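Local coordinates for putative GH105 family protein (Salmonella enterica subsp. enterica serovar Paratyphi A, PDB 3QWT) that is of unproven function but probably acts as a glycoside hydrolase of family GH105, whose relatives release unsaturated uronic acids from polysaccharide fragments, at residues Y6-K9 with L13-Q16; Q203-M206 with L212-H215; R232-L237 with N265-A270. One frame throughout, in Å; residues are numbered along the deposited sequence.

Interaction 1: residues Y6-K9 with L13-Q16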
loop_
_atom_site.group_PDB
_atom_site.type_symbol
_atom_site.label_atom_id
_atom_site.label_comp_id
_atom_site.label_asym_id
_atom_site.label_seq_id
_atom_site.Cartn_x
_atom_site.Cartn_y
_atom_site.Cartn_z
ATOM N N TYR A 6 -39.361 -33.554 -23.798
ATOM C CA TYR A 6 -39.083 -32.144 -24.106
ATOM C C TYR A 6 -38.309 -31.924 -25.409
ATOM O O TYR A 6 -37.324 -32.611 -25.672
ATOM C CB TYR A 6 -38.323 -31.467 -22.946
ATOM C CG TYR A 6 -39.105 -31.364 -21.654
ATOM C CD1 TYR A 6 -39.717 -30.177 -21.284
ATOM C CD2 TYR A 6 -39.228 -32.453 -20.805
ATOM C CE1 TYR A 6 -40.438 -30.080 -20.109
ATOM C CE2 TYR A 6 -39.947 -32.366 -19.626
ATOM C CZ TYR A 6 -40.550 -31.176 -19.284
ATOM O OH TYR A 6 -41.267 -31.083 -18.112
ATOM N N PRO A 7 -38.729 -30.922 -26.201
ATOM C CA PRO A 7 -38.086 -30.507 -27.455
ATOM C C PRO A 7 -36.747 -29.827 -27.202
ATOM O O PRO A 7 -36.705 -28.818 -26.495
ATOM C CB PRO A 7 -39.060 -29.474 -28.029
ATOM C CG PRO A 7 -40.304 -29.571 -27.187
ATOM C CD PRO A 7 -39.859 -30.048 -25.857
ATOM N N VAL A 8 -35.668 -30.349 -27.774
ATOM C CA VAL A 8 -34.363 -29.760 -27.529
ATOM C C VAL A 8 -33.465 -29.679 -28.758
ATOM O O VAL A 8 -32.635 -28.787 -28.850
ATOM C CB VAL A 8 -33.611 -30.498 -26.390
ATOM C CG1 VAL A 8 -34.297 -30.269 -25.056
ATOM C CG2 VAL A 8 -33.506 -31.998 -26.690
ATOM N N LYS A 9 -33.613 -30.608 -29.693
ATOM C CA LYS A 9 -32.651 -30.717 -30.789
ATOM C C LYS A 9 -32.667 -29.481 -31.684
ATOM O O LYS A 9 -31.692 -29.180 -32.366
ATOM C CB LYS A 9 -32.899 -31.983 -31.624
ATOM C CG LYS A 9 -31.775 -32.300 -32.616
ATOM C CD LYS A 9 -32.151 -33.434 -33.573
ATOM C CE LYS A 9 -30.995 -33.800 -34.518
ATOM N NZ LYS A 9 -29.779 -34.300 -33.804
ATOM N N LEU A 13 -29.318 -23.567 -27.962
ATOM C CA LEU A 13 -29.142 -23.374 -26.527
ATOM C C LEU A 13 -29.350 -24.656 -25.730
ATOM O O LEU A 13 -28.681 -24.881 -24.717
ATOM C CB LEU A 13 -30.093 -22.297 -25.998
ATOM C CG LEU A 13 -30.013 -20.883 -26.582
ATOM C CD1 LEU A 13 -30.890 -19.915 -25.790
ATOM C CD2 LEU A 13 -28.579 -20.387 -26.611
ATOM N N LEU A 14 -30.273 -25.497 -26.179
ATOM C CA LEU A 14 -30.613 -26.703 -25.428
ATOM C C LEU A 14 -29.924 -27.993 -25.882
ATOM O O LEU A 14 -29.913 -28.981 -25.137
ATOM C CB LEU A 14 -32.128 -26.919 -25.429
ATOM C CG LEU A 14 -32.960 -25.914 -24.631
ATOM C CD1 LEU A 14 -34.448 -26.240 -24.759
ATOM C CD2 LEU A 14 -32.545 -25.895 -23.177
ATOM N N ARG A 15 -29.353 -27.989 -27.085
ATOM C CA ARG A 15 -28.944 -29.242 -27.734
ATOM C C ARG A 15 -27.456 -29.560 -27.575
ATOM O O ARG A 15 -26.632 -28.658 -27.427
ATOM C CB ARG A 15 -29.348 -29.248 -29.222
ATOM C CG ARG A 15 -28.300 -28.687 -30.168
ATOM C CD ARG A 15 -28.921 -28.071 -31.408
ATOM N NE ARG A 15 -27.966 -27.192 -32.083
ATOM C CZ ARG A 15 -28.231 -26.455 -33.162
ATOM N NH1 ARG A 15 -29.436 -26.475 -33.715
ATOM N NH2 ARG A 15 -27.283 -25.689 -33.689
ATOM N N GLN A 16 -27.122 -30.849 -27.610
ATOM C CA GLN A 16 -25.739 -31.299 -27.459
ATOM C C GLN A 16 -24.824 -30.713 -28.511
ATOM O O GLN A 16 -25.263 -30.347 -29.595
ATOM C CB GLN A 16 -25.649 -32.816 -27.577
ATOM C CG GLN A 16 -26.322 -33.583 -26.480
ATOM C CD GLN A 16 -26.328 -35.071 -26.763
ATOM O OE1 GLN A 16 -26.502 -35.885 -25.859
ATOM N NE2 GLN A 16 -26.138 -35.432 -28.027
#

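Interaction 2: residues Q203-M206 with L212-H215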
loop_
_atom_site.group_PDB
_atom_site.type_symbol
_atom_site.label_atom_id
_atom_site.label_comp_id
_atom_site.label_asym_id
_atom_site.label_seq_id
_atom_site.Cartn_x
_atom_site.Cartn_y
_atom_site.Cartn_z
ATOM N N GLN A 203 7.905 -4.726 -34.902
ATOM C CA GLN A 203 8.433 -3.654 -35.749
ATOM C C GLN A 203 9.120 -4.177 -37.022
ATOM O O GLN A 203 8.925 -3.641 -38.108
ATOM C CB GLN A 203 9.411 -2.788 -34.955
ATOM C CG GLN A 203 10.069 -1.663 -35.759
ATOM C CD GLN A 203 10.854 -0.701 -34.861
ATOM O OE1 GLN A 203 10.317 -0.168 -33.878
ATOM N NE2 GLN A 203 12.132 -0.486 -35.186
ATOM N N ASN A 204 9.911 -5.235 -36.882
ATOM C CA ASN A 204 10.803 -5.676 -37.947
ATOM C C ASN A 204 10.259 -6.801 -38.819
ATOM O O ASN A 204 10.707 -6.980 -39.952
ATOM C CB ASN A 204 12.170 -6.101 -37.376
ATOM C CG ASN A 204 13.023 -4.919 -36.931
ATOM O OD1 ASN A 204 12.847 -3.788 -37.394
ATOM N ND2 ASN A 204 13.967 -5.186 -36.031
ATOM N N LEU A 205 9.300 -7.559 -38.301
ATOM C CA LEU A 205 8.885 -8.783 -38.981
ATOM C C LEU A 205 7.435 -8.772 -39.463
ATOM O O LEU A 205 7.117 -9.401 -40.466
ATOM C CB LEU A 205 9.156 -9.999 -38.103
ATOM C CG LEU A 205 10.647 -10.228 -37.838
ATOM C CD1 LEU A 205 10.874 -11.101 -36.597
ATOM C CD2 LEU A 205 11.356 -10.835 -39.065
HETATM N N MSE A 206 6.560 -8.060 -38.758
HETATM C CA MSE A 206 5.178 -7.982 -39.188
HETATM C C MSE A 206 5.062 -7.267 -40.538
HETATM O O MSE A 206 5.735 -6.271 -40.804
HETATM C CB MSE A 206 4.317 -7.270 -38.148
HETATM C CG MSE A 206 2.857 -7.118 -38.584
HETATM SE SE MSE A 206 1.797 -5.890 -37.473
HETATM C CE MSE A 206 0.225 -5.895 -38.646
ATOM N N LEU A 212 0.055 -10.800 -41.981
ATOM C CA LEU A 212 0.936 -11.935 -41.751
ATOM C C LEU A 212 2.357 -11.426 -41.472
ATOM O O LEU A 212 2.610 -10.221 -41.546
ATOM C CB LEU A 212 0.904 -12.891 -42.952
ATOM C CG LEU A 212 -0.499 -13.427 -43.258
ATOM C CD1 LEU A 212 -0.587 -14.120 -44.639
ATOM C CD2 LEU A 212 -0.996 -14.350 -42.141
ATOM N N TRP A 213 3.281 -12.337 -41.176
ATOM C CA TRP A 213 4.649 -11.961 -40.821
ATOM C C TRP A 213 5.712 -12.456 -41.802
ATOM O O TRP A 213 5.567 -13.510 -42.420
ATOM C CB TRP A 213 5.000 -12.521 -39.445
ATOM C CG TRP A 213 4.425 -11.764 -38.296
ATOM C CD1 TRP A 213 3.144 -11.334 -38.153
ATOM C CD2 TRP A 213 5.114 -11.393 -37.098
ATOM N NE1 TRP A 213 2.994 -10.689 -36.938
ATOM C CE2 TRP A 213 4.189 -10.718 -36.275
ATOM C CE3 TRP A 213 6.430 -11.552 -36.649
ATOM C CZ2 TRP A 213 4.538 -10.205 -35.020
ATOM C CZ3 TRP A 213 6.780 -11.049 -35.406
ATOM C CH2 TRP A 213 5.834 -10.373 -34.604
ATOM N N PHE A 214 6.803 -11.705 -41.912
ATOM C CA PHE A 214 7.956 -12.177 -42.652
ATOM C C PHE A 214 8.821 -13.084 -41.783
ATOM O O PHE A 214 8.925 -12.889 -40.568
ATOM C CB PHE A 214 8.767 -10.994 -43.167
ATOM C CG PHE A 214 8.023 -10.159 -44.168
ATOM C CD1 PHE A 214 7.621 -10.707 -45.371
ATOM C CD2 PHE A 214 7.701 -8.842 -43.895
ATOM C CE1 PHE A 214 6.915 -9.935 -46.302
ATOM C CE2 PHE A 214 6.997 -8.074 -44.822
ATOM C CZ PHE A 214 6.606 -8.626 -46.021
ATOM N N HIS A 215 9.459 -14.062 -42.402
ATOM C CA HIS A 215 10.275 -14.989 -41.627
ATOM C C HIS A 215 11.420 -14.285 -40.893
ATOM O O HIS A 215 11.566 -14.435 -39.676
ATOM C CB HIS A 215 10.819 -16.136 -42.490
ATOM C CG HIS A 215 11.573 -17.160 -41.703
ATOM N ND1 HIS A 215 12.481 -18.025 -42.276
ATOM C CD2 HIS A 215 11.551 -17.452 -40.380
ATOM C CE1 HIS A 215 12.987 -18.807 -41.337
ATOM N NE2 HIS A 215 12.439 -18.482 -40.180
#

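Interaction 3: residues R232-L237 with N265-A270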
loop_
_atom_site.group_PDB
_atom_site.type_symbol
_atom_site.label_atom_id
_atom_site.label_comp_id
_atom_site.label_asym_id
_atom_site.label_seq_id
_atom_site.Cartn_x
_atom_site.Cartn_y
_atom_site.Cartn_z
ATOM N N ARG A 232 5.092 -22.077 -40.822
ATOM C CA ARG A 232 5.508 -22.453 -39.471
ATOM C C ARG A 232 5.926 -21.225 -38.635
ATOM O O ARG A 232 5.522 -21.083 -37.481
ATOM C CB ARG A 232 6.581 -23.555 -39.476
ATOM C CG ARG A 232 7.046 -23.893 -38.042
ATOM C CD ARG A 232 7.429 -25.357 -37.846
ATOM N NE ARG A 232 8.631 -25.718 -38.589
ATOM C CZ ARG A 232 8.644 -26.545 -39.627
ATOM N NH1 ARG A 232 9.783 -26.811 -40.242
ATOM N NH2 ARG A 232 7.521 -27.114 -40.042
ATOM N N GLY A 233 6.704 -20.327 -39.232
ATOM C CA GLY A 233 7.170 -19.140 -38.541
ATOM C C GLY A 233 6.035 -18.301 -37.983
ATOM O O GLY A 233 6.080 -17.857 -36.825
ATOM N N ASN A 234 5.021 -18.075 -38.819
ATOM C CA ASN A 234 3.837 -17.321 -38.419
ATOM C C ASN A 234 3.105 -18.004 -37.274
ATOM O O ASN A 234 2.572 -17.358 -36.355
ATOM C CB ASN A 234 2.887 -17.174 -39.610
ATOM C CG ASN A 234 3.230 -15.986 -40.465
ATOM O OD1 ASN A 234 2.667 -14.890 -40.296
ATOM N ND2 ASN A 234 4.175 -16.178 -41.383
ATOM N N SER A 235 3.056 -19.320 -37.391
ATOM C CA SER A 235 2.499 -20.208 -36.405
ATOM C C SER A 235 3.097 -19.896 -35.021
ATOM O O SER A 235 2.376 -19.846 -34.022
ATOM C CB SER A 235 2.817 -21.645 -36.855
ATOM O OG SER A 235 2.437 -22.635 -35.924
ATOM N N TRP A 236 4.409 -19.666 -34.975
ATOM C CA TRP A 236 5.084 -19.418 -33.709
ATOM C C TRP A 236 4.454 -18.213 -33.030
ATOM O O TRP A 236 4.504 -18.080 -31.812
ATOM C CB TRP A 236 6.574 -19.140 -33.895
ATOM C CG TRP A 236 7.321 -20.255 -34.407
ATOM C CD1 TRP A 236 8.252 -20.214 -35.382
ATOM C CD2 TRP A 236 7.224 -21.618 -33.988
ATOM N NE1 TRP A 236 8.754 -21.471 -35.611
ATOM C CE2 TRP A 236 8.139 -22.354 -34.767
ATOM C CE3 TRP A 236 6.453 -22.291 -33.033
ATOM C CZ2 TRP A 236 8.296 -23.737 -34.637
ATOM C CZ3 TRP A 236 6.620 -23.677 -32.891
ATOM C CH2 TRP A 236 7.528 -24.376 -33.693
ATOM N N LEU A 237 3.868 -17.324 -33.821
ATOM C CA LEU A 237 3.295 -16.126 -33.231
ATOM C C LEU A 237 1.889 -16.367 -32.773
ATOM O O LEU A 237 1.490 -15.893 -31.711
ATOM C CB LEU A 237 3.366 -14.932 -34.178
ATOM C CG LEU A 237 4.589 -14.134 -33.754
ATOM C CD1 LEU A 237 5.514 -13.966 -34.932
ATOM C CD2 LEU A 237 4.186 -12.803 -33.125
ATOM N N ASN A 265 -4.855 -10.301 -33.932
ATOM C CA ASN A 265 -6.042 -10.173 -34.774
ATOM C C ASN A 265 -5.724 -9.986 -36.249
ATOM O O ASN A 265 -6.248 -10.697 -37.099
ATOM C CB ASN A 265 -6.931 -9.034 -34.278
ATOM C CG ASN A 265 -8.124 -9.537 -33.513
ATOM O OD1 ASN A 265 -9.189 -9.754 -34.085
ATOM N ND2 ASN A 265 -7.947 -9.752 -32.210
ATOM N N ALA A 266 -4.861 -9.025 -36.547
ATOM C CA ALA A 266 -4.460 -8.780 -37.913
ATOM C C ALA A 266 -3.963 -10.086 -38.536
ATOM O O ALA A 266 -4.244 -10.367 -39.698
ATOM C CB ALA A 266 -3.387 -7.713 -37.965
ATOM N N GLN A 267 -3.236 -10.890 -37.761
ATOM C CA GLN A 267 -2.753 -12.163 -38.293
ATOM C C GLN A 267 -3.887 -13.158 -38.509
ATOM O O GLN A 267 -3.998 -13.754 -39.564
ATOM C CB GLN A 267 -1.676 -12.813 -37.419
ATOM C CG GLN A 267 -1.023 -14.011 -38.132
ATOM C CD GLN A 267 -0.193 -14.885 -37.215
ATOM O OE1 GLN A 267 -0.675 -15.363 -36.184
ATOM N NE2 GLN A 267 1.063 -15.107 -37.588
ATOM N N ILE A 268 -4.714 -13.350 -37.494
ATOM C CA ILE A 268 -5.766 -14.346 -37.564
ATOM C C ILE A 268 -6.725 -14.018 -38.726
ATOM O O ILE A 268 -7.110 -14.897 -39.499
ATOM C CB ILE A 268 -6.445 -14.502 -36.184
ATOM C CG1 ILE A 268 -5.452 -15.145 -35.187
ATOM C CG2 ILE A 268 -7.694 -15.311 -36.269
ATOM C CD1 ILE A 268 -6.067 -15.639 -33.852
ATOM N N ALA A 269 -7.053 -12.746 -38.902
ATOM C CA ALA A 269 -7.888 -12.349 -40.038
ATOM C C ALA A 269 -7.234 -12.725 -41.363
ATOM O O ALA A 269 -7.903 -13.226 -42.277
ATOM C CB ALA A 269 -8.208 -10.835 -39.995
ATOM N N ALA A 270 -5.929 -12.488 -41.479
ATOM C CA ALA A 270 -5.232 -12.800 -42.730
ATOM C C ALA A 270 -5.132 -14.311 -42.967
ATOM O O ALA A 270 -5.124 -14.784 -44.118
ATOM C CB ALA A 270 -3.875 -12.162 -42.758
#

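Interaction 1: residues Y6-K9 with L13-Q16
Val8-Lys9 and Leu14-Arg15 run side by side in roughly the same direction, while the segments as a whole diverge; Val8 lies beside Leu14 and Lys9 beside Arg15, the latter pair having CA atoms 5.0 Å apart. Neither segment forms a regular helix or strand. The apolar part of the contact is small. Val8 and Leu14 cross at about a right angle, and Val8 CB lies 4.0 Å from Leu14 CB. Val8 CG1 also faces the far branch of the leucine, at 4.0 Å from Leu14 CD1. The leucine CG stands anti to its own carbonyl carbon (chi1 -69°), and CD1 then continues away from CA (chi2 179°). This carries Leu14 CD1 back along the other segment, to 3.8 Å from Pro7 O. Both Val8 and Leu14 are buried, although the residues beside them are exposed. The segments belong to an extended N-terminal arm that precedes helix 23-37. The centre of the contact is about 38 Å from the centre of the chain. The arm packs on a second copy of the protein: Leu14 rests on Thr157 of the second subunit, and Tyr6 on Ala159 of that subunit. A weak hydrogen bond also joins Val8 N to Asp52 of the second subunit. Arg15 makes the more polar half of the contact through its aliphatic stem. Arg15 CB is 3.3 Å from Val8 O, and Arg15 CD is 3.1 Å from Lys9 O. The chain is extended from CG to NE, which leads the guanidinium away from the other segment. Lys9 O still lies at the edge of the guanidinium and in its plane, but Arg15 NH1 is 3.8 Å from Lys9 O. Lys9 CB points away from 13-16.

Interaction 2: residues Q203-M206 with L212-H215
Leu205 O takes the hydrogen bond that joins the segments, from Phe214 N at 2.7 Å and nearly straight (167° at the hydrogen). The donor is tilted somewhat from the carbonyl plane. Trp213 CA makes a longer C-H contact with Leu205 O. Phe214 CD2 also comes within 3.5 Å of Leu205 O, which the ring meets obliquely. One step on, Met206 and Trp213 form a single beta bridge, with CA atoms 4.3 Å apart. Met206, modelled as selenomethionine, is where the chain leaves its helix. Met206 CA sits over the face of the indole, 3.9 Å from the centroid of the Trp213 five-membered ring, a CH-pi contact almost on the ring normal. Trp213 CG is anti to its carbonyl carbon (chi1 -77°), which lays the ring under the helix end. Met206 CB follows over the same ring, 3.9 Å from Trp213 NE1. Leu205 CB meets the six-membered ring obliquely, 3.5 Å from Trp213 CE3. Beyond the bridge, His215 hydrogen-bonds Tyr354 and Asp169, and its side chain is about 6 Å from a bound glycerol. The contact thus folds the end of helix 188-205 against the loop that leads into strand 216-218, with Trp213 reaching Val263 of helix 255-272.

Interaction 3: residues R232-L237 with N265-A270
Gln267 reaches Asn234 because its CG is anti to the backbone N (chi1 -170°) and the chain stays extended beyond it. Asn234 CG is anti to its carbonyl carbon (chi1 -86°), which turns the carboxamide toward the same place. Gln267 NE2 then bonds to two oxygens of one residue. Gln267 NE2 donates to Asn234 O at 3.0 Å and to Asn234 OD1 at 3.2 Å. The OD1 bond uses a lone pair in the carbonyl plane, whereas at Asn234 O the donor stands above the backbone carbonyl plane. Both oxygens lie near the glutamine amide plane, and the two amides are 41° apart. Helices 231-248 and 255-272 follow one another in the chain and run antiparallel here, as consecutive helices do in an alpha/alpha toroid. The bridge joins them inside the buried part of the fold. Asn234 O also accepts from Leu237 N, at 2.8 Å and from the face opposite to Gln267 NE2. Thr238 OG1 is within hydrogen-bonding reach of Asn234 O and Gln267 OE1, which must share its one proton, and helps hold the far side of the glutamine amide. Asn234 ND2 is held by Trp230 O. Leu237 CB packs 4.1 Å from Gln267 NE2.

The three contacts follow in series along the chain; none nests in or crosses another. Interaction 1 closes a short loop, three residues between its segments, in the N-terminal arm. It lies about 22 Å or more from the others at the nearest atoms. Interaction 1 belongs to the arm that packs on a second subunit. Interaction 2 closes a five-residue loop after helix 188-205. Interaction 3 is longer in range and joins helix 231-248 to helix 255-272. Interactions 2 and 3 touch. Trp213 N probably hydrogen-bonds Asn234 OD1 at 2.8 Å, and Leu212 packs on Ala270. The loop of interaction 2 therefore rests on both helices of interaction 3.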